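PDB 4QO5: hypothetical multiheme protein from Ignicoccus hospitalis KIN4/I, which is of unknown function but, as a membrane-associated octaheme cytochrome c, probably passes electrons along its covalently attached hemes. Local coordinates for residues A[123-128]-A[307-312]; A[130-135]-A[329-334]; A[325-330]-A[389-394]. One frame throughout, in Å; residues are numbered along the deposited sequence.

Contact 1: A[123-128]-A[307-312]; sequences KSSKAW and NVDTRL. With HEC (heme c), chain G.
Asp309 takes up both donors that Ser125 offers. Its OD1 accepts Ser125 N at 2.9 Å from the syn side, 16° out of the carboxylate plane, and Ser125 OG at 2.7 Å from above that plane. Both donors reach one oxygen because the serine hydroxyl lies beside its own backbone N (chi1 -53°). The other oxygen, OD2, accepts from a water 2.7 Å away, which also donates to heme propionate O1A and takes the N-H of Lys126. A second water accepts from Asn307 ND2 and lies within donating distance of Lys123 O and Asp309 OD1. Ser124 OG turns elsewhere, to the carbonyl of Tyr121, and its CB lies 3.2 Å from Asn307 OD1. Two residues on, Lys126 runs out extended and bends at its last torsion (chi4 -77°), bringing NZ 2.2 Å from the heme iron, opposite His239. Val308 crosses that chain at about a right angle, CG2 lying 3.9 Å from Lys126 CE. Asp309 OD2 and propionate O1A stand 3.1 Å apart, so the bridging water probably eases their repulsion; Asp309 thus ties the loop carrying a lysine iron ligand, through that water, to the heme's own propionate.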
loop_
_atom_site.group_PDB
_atom_site.type_symbol
_atom_site.label_atom_id
_atom_site.label_comp_id
_atom_site.label_asym_id
_atom_site.label_seq_id
_atom_site.Cartn_x
_atom_site.Cartn_y
_atom_site.Cartn_z
ATOM N N LYS A 123 23.311 -16.118 16.730
ATOM C CA LYS A 123 24.461 -15.415 16.154
ATOM C C LYS A 123 24.068 -14.234 15.268
ATOM O O LYS A 123 24.910 -13.418 14.898
ATOM C CB LYS A 123 25.290 -16.377 15.300
ATOM C CG LYS A 123 26.042 -17.442 16.074
ATOM C CD LYS A 123 26.515 -18.518 15.109
ATOM C CE LYS A 123 27.964 -18.901 15.339
ATOM N NZ LYS A 123 28.572 -19.453 14.085
ATOM N N SER A 124 22.794 -14.155 14.913
ATOM C CA SER A 124 22.345 -13.212 13.893
ATOM C C SER A 124 22.123 -11.799 14.430
ATOM O O SER A 124 21.880 -11.595 15.621
ATOM C CB SER A 124 21.063 -13.719 13.225
ATOM O OG SER A 124 19.939 -13.562 14.086
ATOM N N SER A 125 22.194 -10.827 13.531
ATOM C CA SER A 125 21.867 -9.441 13.855
ATOM C C SER A 125 20.451 -9.298 14.406
ATOM O O SER A 125 20.208 -8.439 15.253
ATOM C CB SER A 125 22.003 -8.561 12.608
ATOM O OG SER A 125 23.272 -8.734 12.010
ATOM N N LYS A 126 19.524 -10.132 13.922
ATOM C CA LYS A 126 18.139 -10.089 14.408
ATOM C C LYS A 126 18.072 -10.355 15.906
ATOM O O LYS A 126 17.369 -9.657 16.628
ATOM C CB LYS A 126 17.270 -11.108 13.672
ATOM C CG LYS A 126 16.881 -10.681 12.234
ATOM C CD LYS A 126 16.093 -11.789 11.548
ATOM C CE LYS A 126 15.492 -11.321 10.233
ATOM N NZ LYS A 126 14.316 -10.506 10.611
ATOM N N ALA A 127 18.806 -11.366 16.370
ATOM C CA ALA A 127 18.742 -11.732 17.787
ATOM C C ALA A 127 19.237 -10.578 18.661
ATOM O O ALA A 127 18.775 -10.384 19.791
ATOM C CB ALA A 127 19.566 -12.985 18.046
ATOM N N TRP A 128 20.173 -9.814 18.118
ATOM C CA TRP A 128 20.823 -8.726 18.837
ATOM C C TRP A 128 20.207 -7.360 18.572
ATOM O O TRP A 128 20.780 -6.331 18.961
ATOM C CB TRP A 128 22.325 -8.718 18.496
ATOM C CG TRP A 128 23.035 -9.898 19.085
ATOM C CD1 TRP A 128 23.340 -11.075 18.457
ATOM C CD2 TRP A 128 23.488 -10.035 20.438
ATOM N NE1 TRP A 128 23.966 -11.932 19.338
ATOM C CE2 TRP A 128 24.069 -11.316 20.559
ATOM C CE3 TRP A 128 23.460 -9.198 21.557
ATOM C CZ2 TRP A 128 24.618 -11.775 21.752
ATOM C CZ3 TRP A 128 24.012 -9.658 22.746
ATOM C CH2 TRP A 128 24.585 -10.933 22.830
ATOM N N ASN A 307 20.083 -17.530 10.243
ATOM C CA ASN A 307 20.907 -16.339 10.390
ATOM C C ASN A 307 20.916 -15.684 9.035
ATOM O O ASN A 307 21.738 -16.040 8.182
ATOM C CB ASN A 307 22.328 -16.723 10.773
ATOM C CG ASN A 307 23.219 -15.506 10.993
ATOM O OD1 ASN A 307 22.841 -14.377 10.672
ATOM N ND2 ASN A 307 24.400 -15.733 11.523
ATOM N N VAL A 308 20.008 -14.732 8.828
ATOM C CA VAL A 308 19.847 -14.154 7.493
ATOM C C VAL A 308 21.088 -13.412 6.996
ATOM O O VAL A 308 21.279 -13.283 5.786
ATOM C CB VAL A 308 18.617 -13.241 7.393
ATOM C CG1 VAL A 308 17.366 -14.030 7.733
ATOM C CG2 VAL A 308 18.763 -12.066 8.324
ATOM N N ASP A 309 21.919 -12.927 7.919
ATOM C CA ASP A 309 23.154 -12.221 7.565
ATOM C C ASP A 309 24.038 -13.030 6.611
ATOM O O ASP A 309 24.737 -12.464 5.761
ATOM C CB ASP A 309 24.005 -11.927 8.817
ATOM C CG ASP A 309 23.220 -11.253 9.933
ATOM O OD1 ASP A 309 23.724 -11.256 11.079
ATOM O OD2 ASP A 309 22.112 -10.734 9.673
ATOM N N THR A 310 24.025 -14.353 6.771
ATOM C CA THR A 310 24.957 -15.218 6.058
ATOM C C THR A 310 24.776 -15.204 4.543
ATOM O O THR A 310 25.643 -15.671 3.811
ATOM C CB THR A 310 24.898 -16.678 6.547
ATOM O OG1 THR A 310 23.626 -17.247 6.221
ATOM C CG2 THR A 310 25.113 -16.738 8.038
ATOM N N ARG A 311 23.652 -14.674 4.083
ATOM C CA ARG A 311 23.369 -14.610 2.656
ATOM C C ARG A 311 23.669 -13.254 2.025
ATOM O O ARG A 311 23.698 -13.132 0.799
ATOM C CB ARG A 311 21.922 -15.000 2.393
ATOM C CG ARG A 311 21.646 -16.419 2.796
ATOM C CD ARG A 311 20.649 -17.025 1.891
ATOM N NE ARG A 311 20.356 -18.396 2.248
ATOM C CZ ARG A 311 19.329 -19.058 1.751
ATOM N NH1 ARG A 311 18.527 -18.452 0.878
ATOM N NH2 ARG A 311 19.088 -20.306 2.128
ATOM N N LEU A 312 23.930 -12.253 2.862
ATOM C CA LEU A 312 24.102 -10.880 2.395
ATOM C C LEU A 312 25.572 -10.503 2.242
ATOM O O LEU A 312 26.380 -10.770 3.143
ATOM C CB LEU A 312 23.423 -9.920 3.374
ATOM C CG LEU A 312 21.990 -10.269 3.771
ATOM C CD1 LEU A 312 21.526 -9.387 4.943
ATOM C CD2 LEU A 312 21.039 -10.131 2.582
HETATM FE FE HEC G . 13.684 -8.957 9.148
HETATM C CHA HEC G . 16.821 -7.540 9.511
HETATM C CHB HEC G . 14.681 -10.456 6.212
HETATM C CHC HEC G . 10.813 -10.822 9.156
HETATM C CHD HEC G . 12.527 -7.177 11.779
HETATM N NA HEC G . 15.428 -9.034 8.081
HETATM C C1A HEC G . 16.576 -8.317 8.394
HETATM C C2A HEC G . 17.536 -8.560 7.333
HETATM C C3A HEC G . 16.958 -9.369 6.423
HETATM C C4A HEC G . 15.614 -9.672 6.864
HETATM C CMA HEC G . 17.572 -9.894 5.104
HETATM C CAA HEC G . 18.952 -7.942 7.294
HETATM C CBA HEC G . 19.931 -8.698 8.191
HETATM C CGA HEC G . 19.925 -8.132 9.588
HETATM O O1A HEC G . 19.740 -8.939 10.540
HETATM O O2A HEC G . 20.090 -6.889 9.759
HETATM N NB HEC G . 12.897 -10.326 7.922
HETATM C C1B HEC G . 13.487 -10.863 6.783
HETATM C C2B HEC G . 12.650 -11.957 6.312
HETATM C C3B HEC G . 11.616 -12.072 7.172
HETATM C C4B HEC G . 11.738 -11.036 8.156
HETATM C CMB HEC G . 13.009 -12.845 5.100
HETATM C CAB HEC G . 10.442 -13.070 7.313
HETATM C CBB HEC G . 10.632 -14.503 6.756
HETATM N NC HEC G . 11.974 -8.969 10.212
HETATM C C1C HEC G . 10.928 -9.844 10.100
HETATM C C2C HEC G . 9.846 -9.394 10.977
HETATM C C3C HEC G . 10.485 -8.637 11.888
HETATM C C4C HEC G . 11.735 -8.199 11.309
HETATM C CMC HEC G . 8.723 -10.428 11.247
HETATM C CAC HEC G . 10.036 -7.953 13.211
HETATM C CBC HEC G . 8.979 -8.662 14.102
HETATM N ND HEC G . 14.555 -7.553 10.430
HETATM C C1D HEC G . 13.846 -6.963 11.484
HETATM C C2D HEC G . 14.721 -6.078 12.213
HETATM C C3D HEC G . 16.068 -6.192 11.514
HETATM C C4D HEC G . 15.875 -7.138 10.434
HETATM C CMD HEC G . 14.362 -5.209 13.438
HETATM C CAD HEC G . 17.373 -5.473 11.911
HETATM C CBD HEC G . 18.200 -6.394 12.801
HETATM C CGD HEC G . 19.518 -5.711 13.086
HETATM O O1D HEC G . 20.362 -5.617 12.152
HETATM O O2D HEC G . 19.730 -5.277 14.251
HETATM O O HOH W 1 25.558 -12.982 11.981
HETATM O O HOH W 2 20.060 -11.462 11.224
#

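Contact 2: A[130-135]-A[329-334]; sequences YYNLMH and GQHFKL. With HEC (heme c), chain E.
This is a helix-to-loop contact in the heme-packed part of the chain: helix 129-134 lies against 329-334, where an inverse gamma turn centred on Gln330 leads into the 3-10 segment 331-333. Asn132 carries it, its amide reaching into the turn. ND2 donates to Gly329 O at 3.1 Å, with an N-H...O angle of 159° and the acceptor almost in the amide plane. OD1 faces the first N-H groups of the 3-10 segment and receives two weak bonds, from His331 N at 2.8 Å and from Phe332 N. Both ends of the amide are thereby used, which fixes which way round it sits. ND2 also donates to a propionate of the heme whose iron Lys126 binds.

The amide lies nearly parallel to the His331 imidazole, the planes 8° apart, with ND2 over one ring face. At the ring's edge, ND1 donates to propionate O2A of a second heme at 2.7 Å. Asn132 and His331 therefore link two hemes through a single contact. The iron of the second heme holds a water at 2.5 Å, and His171 is its protein ligand, consistent with a site able to take an exogenous ligand. From the same helix, Leu133 CD1 packs 3.4 Å from CHB of this porphyrin.

Phe332 completes the contact against the helix. With CG between backbone N and carbonyl carbon (chi1 59°), its ring turns to the helix, CE2 lying 3.7 Å from Tyr131 CB. Beyond it, one water donates to both His135 O and Phe332 O, 2.9 Å from the latter.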
loop_
_atom_site.group_PDB
_atom_site.type_symbol
_atom_site.label_atom_id
_atom_site.label_comp_id
_atom_site.label_asym_id
_atom_site.label_seq_id
_atom_site.Cartn_x
_atom_site.Cartn_y
_atom_site.Cartn_z
ATOM N N TYR A 130 17.734 -5.497 19.687
ATOM C CA TYR A 130 17.512 -4.511 20.740
ATOM C C TYR A 130 18.817 -3.803 21.105
ATOM O O TYR A 130 18.852 -2.578 21.195
ATOM C CB TYR A 130 16.860 -5.125 21.996
ATOM C CG TYR A 130 16.783 -4.147 23.152
ATOM C CD1 TYR A 130 15.684 -3.303 23.301
ATOM C CD2 TYR A 130 17.815 -4.060 24.096
ATOM C CE1 TYR A 130 15.615 -2.409 24.347
ATOM C CE2 TYR A 130 17.758 -3.157 25.145
ATOM C CZ TYR A 130 16.651 -2.341 25.270
ATOM O OH TYR A 130 16.594 -1.453 26.318
ATOM N N TYR A 131 19.887 -4.570 21.320
ATOM C CA TYR A 131 21.173 -3.978 21.664
ATOM C C TYR A 131 21.790 -3.188 20.511
ATOM O O TYR A 131 22.379 -2.117 20.722
ATOM C CB TYR A 131 22.132 -5.044 22.212
ATOM C CG TYR A 131 21.573 -5.649 23.471
ATOM C CD1 TYR A 131 21.631 -4.957 24.678
ATOM C CD2 TYR A 131 20.940 -6.883 23.449
ATOM C CE1 TYR A 131 21.101 -5.497 25.838
ATOM C CE2 TYR A 131 20.401 -7.429 24.603
ATOM C CZ TYR A 131 20.484 -6.735 25.789
ATOM O OH TYR A 131 19.945 -7.284 26.928
ATOM N N ASN A 132 21.634 -3.700 19.298
ATOM C CA ASN A 132 22.119 -2.974 18.115
ATOM C C ASN A 132 21.542 -1.573 18.026
ATOM O O ASN A 132 22.246 -0.620 17.685
ATOM C CB ASN A 132 21.844 -3.750 16.827
ATOM C CG ASN A 132 22.726 -4.982 16.688
ATOM O OD1 ASN A 132 23.758 -5.088 17.341
ATOM N ND2 ASN A 132 22.309 -5.925 15.843
ATOM N N LEU A 133 20.261 -1.449 18.367
ATOM C CA LEU A 133 19.573 -0.172 18.345
ATOM C C LEU A 133 19.801 0.631 19.620
ATOM O O LEU A 133 20.255 1.774 19.577
ATOM C CB LEU A 133 18.061 -0.387 18.153
ATOM C CG LEU A 133 17.256 0.898 18.020
ATOM C CD1 LEU A 133 17.795 1.662 16.827
ATOM C CD2 LEU A 133 15.774 0.593 17.847
ATOM N N MET A 134 19.491 0.027 20.761
ATOM C CA MET A 134 19.333 0.800 21.988
ATOM C C MET A 134 20.632 1.012 22.759
ATOM O O MET A 134 20.769 1.983 23.492
ATOM C CB MET A 134 18.250 0.174 22.871
ATOM C CG MET A 134 16.879 0.182 22.178
ATOM S SD MET A 134 16.103 1.820 22.133
ATOM C CE MET A 134 15.401 1.890 23.794
ATOM N N HIS A 135 21.590 0.112 22.568
ATOM C CA HIS A 135 22.892 0.237 23.214
ATOM C C HIS A 135 23.965 0.812 22.289
ATOM O O HIS A 135 25.155 0.755 22.590
ATOM C CB HIS A 135 23.336 -1.103 23.793
ATOM C CG HIS A 135 22.622 -1.465 25.056
ATOM N ND1 HIS A 135 23.247 -2.088 26.113
ATOM C CD2 HIS A 135 21.337 -1.271 25.439
ATOM C CE1 HIS A 135 22.377 -2.267 27.092
ATOM N NE2 HIS A 135 21.210 -1.783 26.709
ATOM N N GLY A 329 26.814 -10.458 14.392
ATOM C CA GLY A 329 25.505 -9.855 14.581
ATOM C C GLY A 329 25.495 -8.778 15.651
ATOM O O GLY A 329 24.493 -8.071 15.813
ATOM N N GLN A 330 26.592 -8.665 16.396
ATOM C CA GLN A 330 26.695 -7.647 17.444
ATOM C C GLN A 330 27.205 -6.323 16.885
ATOM O O GLN A 330 28.358 -5.955 17.080
ATOM C CB GLN A 330 27.564 -8.133 18.612
ATOM C CG GLN A 330 27.014 -9.389 19.255
ATOM C CD GLN A 330 27.951 -9.935 20.316
ATOM O OE1 GLN A 330 29.153 -10.064 20.085
ATOM N NE2 GLN A 330 27.412 -10.231 21.494
ATOM N N HIS A 331 26.318 -5.598 16.203
ATOM C CA HIS A 331 26.700 -4.373 15.519
ATOM C C HIS A 331 27.116 -3.252 16.462
ATOM O O HIS A 331 27.896 -2.373 16.075
ATOM C CB HIS A 331 25.550 -3.902 14.614
ATOM C CG HIS A 331 25.196 -4.883 13.539
ATOM N ND1 HIS A 331 24.047 -4.776 12.784
ATOM C CD2 HIS A 331 25.840 -5.986 13.090
ATOM C CE1 HIS A 331 23.995 -5.778 11.923
ATOM N NE2 HIS A 331 25.074 -6.525 12.085
ATOM N N PHE A 332 26.602 -3.277 17.697
ATOM C CA PHE A 332 26.942 -2.258 18.698
ATOM C C PHE A 332 28.422 -2.314 19.111
ATOM O O PHE A 332 28.925 -1.416 19.775
ATOM C CB PHE A 332 26.028 -2.364 19.945
ATOM C CG PHE A 332 26.100 -3.698 20.641
ATOM C CD1 PHE A 332 26.981 -3.904 21.703
ATOM C CD2 PHE A 332 25.304 -4.757 20.215
ATOM C CE1 PHE A 332 27.063 -5.134 22.335
ATOM C CE2 PHE A 332 25.386 -5.995 20.843
ATOM C CZ PHE A 332 26.270 -6.185 21.902
ATOM N N LYS A 333 29.121 -3.365 18.694
ATOM C CA LYS A 333 30.545 -3.514 19.017
ATOM C C LYS A 333 31.476 -2.945 17.945
ATOM O O LYS A 333 32.700 -2.926 18.116
ATOM C CB LYS A 333 30.876 -4.987 19.253
ATOM C CG LYS A 333 30.267 -5.542 20.525
ATOM C CD LYS A 333 30.716 -6.965 20.784
ATOM C CE LYS A 333 30.273 -7.422 22.171
ATOM N NZ LYS A 333 30.815 -8.773 22.483
ATOM N N LEU A 334 30.895 -2.496 16.841
ATOM C CA LEU A 334 31.676 -1.940 15.747
ATOM C C LEU A 334 32.175 -0.547 16.115
ATOM O O LEU A 334 31.474 0.210 16.788
ATOM C CB LEU A 334 30.829 -1.863 14.469
ATOM C CG LEU A 334 30.365 -3.185 13.852
ATOM C CD1 LEU A 334 29.427 -2.916 12.689
ATOM C CD2 LEU A 334 31.575 -4.025 13.384
HETATM FE FE HEC E . 14.689 0.034 12.584
HETATM C CHA HEC E . 17.454 -1.571 11.207
HETATM C CHB HEC E . 16.778 2.493 13.722
HETATM C CHC HEC E . 11.988 1.787 13.798
HETATM C CHD HEC E . 12.598 -2.105 10.978
HETATM N NA HEC E . 16.714 0.397 12.427
HETATM C C1A HEC E . 17.692 -0.432 11.931
HETATM C C2A HEC E . 18.984 0.109 12.307
HETATM C C3A HEC E . 18.763 1.231 12.990
HETATM C C4A HEC E . 17.345 1.434 13.073
HETATM C CMA HEC E . 19.780 2.213 13.605
HETATM C CAA HEC E . 20.365 -0.513 11.994
HETATM C CBA HEC E . 20.782 -1.205 13.296
HETATM C CGA HEC E . 22.075 -1.979 13.166
HETATM O O1A HEC E . 23.088 -1.577 13.796
HETATM O O2A HEC E . 22.089 -2.995 12.434
HETATM N NB HEC E . 14.460 1.749 13.570
HETATM C C1B HEC E . 15.432 2.653 13.923
HETATM C C2B HEC E . 14.839 3.751 14.639
HETATM C C3B HEC E . 13.512 3.580 14.584
HETATM C C4B HEC E . 13.254 2.295 13.979
HETATM C CMB HEC E . 15.643 4.987 15.116
HETATM C CAB HEC E . 12.325 4.448 15.062
HETATM C CBB HEC E . 12.514 5.965 15.277
HETATM N NC HEC E . 12.702 -0.053 12.406
HETATM C C1C HEC E . 11.726 0.669 13.055
HETATM C C2C HEC E . 10.467 -0.040 12.947
HETATM C C3C HEC E . 10.699 -0.988 12.027
HETATM C C4C HEC E . 12.086 -1.095 11.765
HETATM C CMC HEC E . 9.127 0.594 13.404
HETATM C CAC HEC E . 9.870 -2.036 11.304
HETATM C CBC HEC E . 8.639 -1.364 10.625
HETATM N ND HEC E . 14.977 -1.587 11.307
HETATM C C1D HEC E . 13.942 -2.309 10.741
HETATM C C2D HEC E . 14.489 -3.287 9.839
HETATM C C3D HEC E . 16.000 -3.113 9.893
HETATM C C4D HEC E . 16.215 -2.039 10.829
HETATM C CMD HEC E . 13.705 -4.295 8.995
HETATM C CAD HEC E . 17.074 -3.887 9.091
HETATM C CBD HEC E . 17.047 -3.328 7.672
HETATM C CGD HEC E . 18.199 -3.848 6.855
HETATM O O1D HEC E . 18.119 -3.751 5.606
HETATM O O2D HEC E . 19.185 -4.358 7.433
HETATM O O HOH W 3 27.679 0.995 20.821
HETATM O O HOH W 4 14.421 1.335 10.446
#

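Contact 3: A[325-330]-A[389-394]; sequences MPRTGQ and GLISEE
Arg327 grips segment 389-394 with its side chain as well as its backbone: NE donates to Leu390 O at 3.0 Å and 167°. The two flat groups see this bond differently. The oxygen lies in the guanidinium plane, at its edge, whereas NE sits above the carbonyl plane, 55° out of it. An extended chain from CG to NE lays the arginine alongside the peptide, CG 3.7 Å from Ile391 N, and NH2 continues toward Ser392. Beneath it the backbones form one isolated antiparallel beta bridge, in which Pro326 and Leu390 make a non-hydrogen-bonded pair with CA atoms 4.0 Å apart. Flanking bonds define the bridge: Ile391 N to Met325 O and Arg327 N to Gly389 O, both 2.8 Å. Proline, which has no N-H to donate, suits this position. The bridge joins the loop after strand 323-324 to the lead-in of helix 393-407, where Ser392 is the N-cap and its OG accepts from Glu395 N. Met325 CB packs on Ile391 CD1 at 4.0 Å, and within the bridged pair Pro326 CG meets Leu390 CD2. One water accepts from Thr328 N and donates to Gly389 O, which thus receives a second donor besides Arg327 N.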
loop_
_atom_site.group_PDB
_atom_site.type_symbol
_atom_site.label_atom_id
_atom_site.label_comp_id
_atom_site.label_asym_id
_atom_site.label_seq_id
_atom_site.Cartn_x
_atom_site.Cartn_y
_atom_site.Cartn_z
ATOM N N MET A 325 28.829 -6.323 4.489
ATOM C CA MET A 325 28.094 -6.848 5.641
ATOM C C MET A 325 29.006 -7.036 6.869
ATOM O O MET A 325 30.122 -7.516 6.745
ATOM C CB MET A 325 27.451 -8.182 5.254
ATOM C CG MET A 325 26.382 -8.667 6.194
ATOM S SD MET A 325 24.960 -7.550 6.122
ATOM C CE MET A 325 24.144 -7.987 7.658
ATOM N N PRO A 326 28.540 -6.644 8.063
ATOM C CA PRO A 326 29.339 -6.976 9.259
ATOM C C PRO A 326 29.548 -8.479 9.445
ATOM O O PRO A 326 28.648 -9.261 9.102
ATOM C CB PRO A 326 28.483 -6.424 10.406
ATOM C CG PRO A 326 27.705 -5.298 9.781
ATOM C CD PRO A 326 27.411 -5.746 8.369
ATOM N N ARG A 327 30.703 -8.868 10.002
ATOM C CA ARG A 327 31.018 -10.272 10.226
ATOM C C ARG A 327 30.173 -10.910 11.315
ATOM O O ARG A 327 29.842 -12.091 11.229
ATOM C CB ARG A 327 32.499 -10.450 10.585
ATOM C CG ARG A 327 33.425 -10.141 9.441
ATOM C CD ARG A 327 34.880 -10.358 9.837
ATOM N NE ARG A 327 35.746 -10.132 8.682
ATOM C CZ ARG A 327 36.736 -10.938 8.315
ATOM N NH1 ARG A 327 37.004 -12.034 9.015
ATOM N NH2 ARG A 327 37.460 -10.641 7.248
ATOM N N THR A 328 29.847 -10.145 12.355
ATOM C CA THR A 328 29.022 -10.684 13.438
ATOM C C THR A 328 27.735 -9.887 13.622
ATOM O O THR A 328 27.588 -8.786 13.094
ATOM C CB THR A 328 29.755 -10.709 14.802
ATOM O OG1 THR A 328 29.624 -9.439 15.456
ATOM C CG2 THR A 328 31.236 -11.053 14.623
ATOM N N GLY A 329 26.814 -10.458 14.392
ATOM C CA GLY A 329 25.505 -9.855 14.581
ATOM C C GLY A 329 25.495 -8.778 15.651
ATOM O O GLY A 329 24.493 -8.071 15.813
ATOM N N GLN A 330 26.592 -8.665 16.396
ATOM C CA GLN A 330 26.695 -7.647 17.444
ATOM C C GLN A 330 27.205 -6.323 16.885
ATOM O O GLN A 330 28.358 -5.955 17.080
ATOM C CB GLN A 330 27.564 -8.133 18.612
ATOM C CG GLN A 330 27.014 -9.389 19.255
ATOM C CD GLN A 330 27.951 -9.935 20.316
ATOM O OE1 GLN A 330 29.153 -10.064 20.085
ATOM N NE2 GLN A 330 27.412 -10.231 21.494
ATOM N N GLY A 389 35.747 -5.527 11.181
ATOM C CA GLY A 389 34.365 -5.727 11.560
ATOM C C GLY A 389 33.459 -6.186 10.431
ATOM O O GLY A 389 32.376 -6.745 10.683
ATOM N N LEU A 390 33.892 -5.954 9.189
ATOM C CA LEU A 390 33.067 -6.255 8.018
ATOM C C LEU A 390 33.691 -7.393 7.209
ATOM O O LEU A 390 34.894 -7.643 7.309
ATOM C CB LEU A 390 32.910 -5.013 7.127
ATOM C CG LEU A 390 32.523 -3.676 7.757
ATOM C CD1 LEU A 390 32.339 -2.633 6.650
ATOM C CD2 LEU A 390 31.236 -3.779 8.603
ATOM N N ILE A 391 32.871 -8.089 6.419
ATOM C CA ILE A 391 33.360 -9.243 5.683
ATOM C C ILE A 391 34.353 -8.877 4.578
ATOM O O ILE A 391 34.340 -7.762 4.051
ATOM C CB ILE A 391 32.222 -10.127 5.138
ATOM C CG1 ILE A 391 31.355 -9.360 4.124
ATOM C CG2 ILE A 391 31.386 -10.678 6.292
ATOM C CD1 ILE A 391 30.326 -10.248 3.437
ATOM N N SER A 392 35.228 -9.826 4.263
ATOM C CA SER A 392 36.255 -9.652 3.249
ATOM C C SER A 392 35.651 -9.655 1.853
ATOM O O SER A 392 34.521 -10.083 1.665
ATOM C CB SER A 392 37.268 -10.795 3.324
ATOM O OG SER A 392 36.675 -11.999 2.854
ATOM N N GLU A 393 36.432 -9.218 0.873
ATOM C CA GLU A 393 35.975 -9.225 -0.514
ATOM C C GLU A 393 35.713 -10.653 -0.978
ATOM O O GLU A 393 34.798 -10.903 -1.757
ATOM C CB GLU A 393 37.016 -8.562 -1.423
ATOM C CG GLU A 393 37.232 -7.088 -1.132
ATOM C CD GLU A 393 37.985 -6.372 -2.240
ATOM O OE1 GLU A 393 37.782 -5.149 -2.397
ATOM O OE2 GLU A 393 38.780 -7.028 -2.954
ATOM N N GLU A 394 36.545 -11.583 -0.517
ATOM C CA GLU A 394 36.389 -12.987 -0.870
ATOM C C GLU A 394 35.078 -13.542 -0.336
ATOM O O GLU A 394 34.387 -14.303 -1.011
ATOM C CB GLU A 394 37.576 -13.807 -0.345
ATOM C CG GLU A 394 38.892 -13.537 -1.059
ATOM C CD GLU A 394 39.678 -12.348 -0.499
ATOM O OE1 GLU A 394 40.786 -12.092 -1.024
ATOM O OE2 GLU A 394 39.209 -11.676 0.454
HETATM O O HOH W 5 31.112 -7.609 12.882
#

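Overall arrangement
The three contacts cluster tightly, their centres 11 to 14 Å apart, and lie about 9, 13 and 17 Å from the chain centre in the order 1, 2, 3. Along the sequence contacts 1 and 2 cross, their segments alternating as 123-128, 130-135, 307-312, 329-334, whereas contact 1 closes before contact 3 opens. Gly329 and Gln330 belong to both contacts 2 and 3, so the loop between strands 323-324 and 336-337 faces helix 129-134 at one end and the approach to helix 393-407 at the other. Direct packing, such as Leu334 CD2 on Gly389 CA at 3.7 Å, joins contacts 2 and 3. Contacts 1 and 2 bring distant segments onto two neighbouring hemes, and contact 3 joins the same loop to helix 393-407.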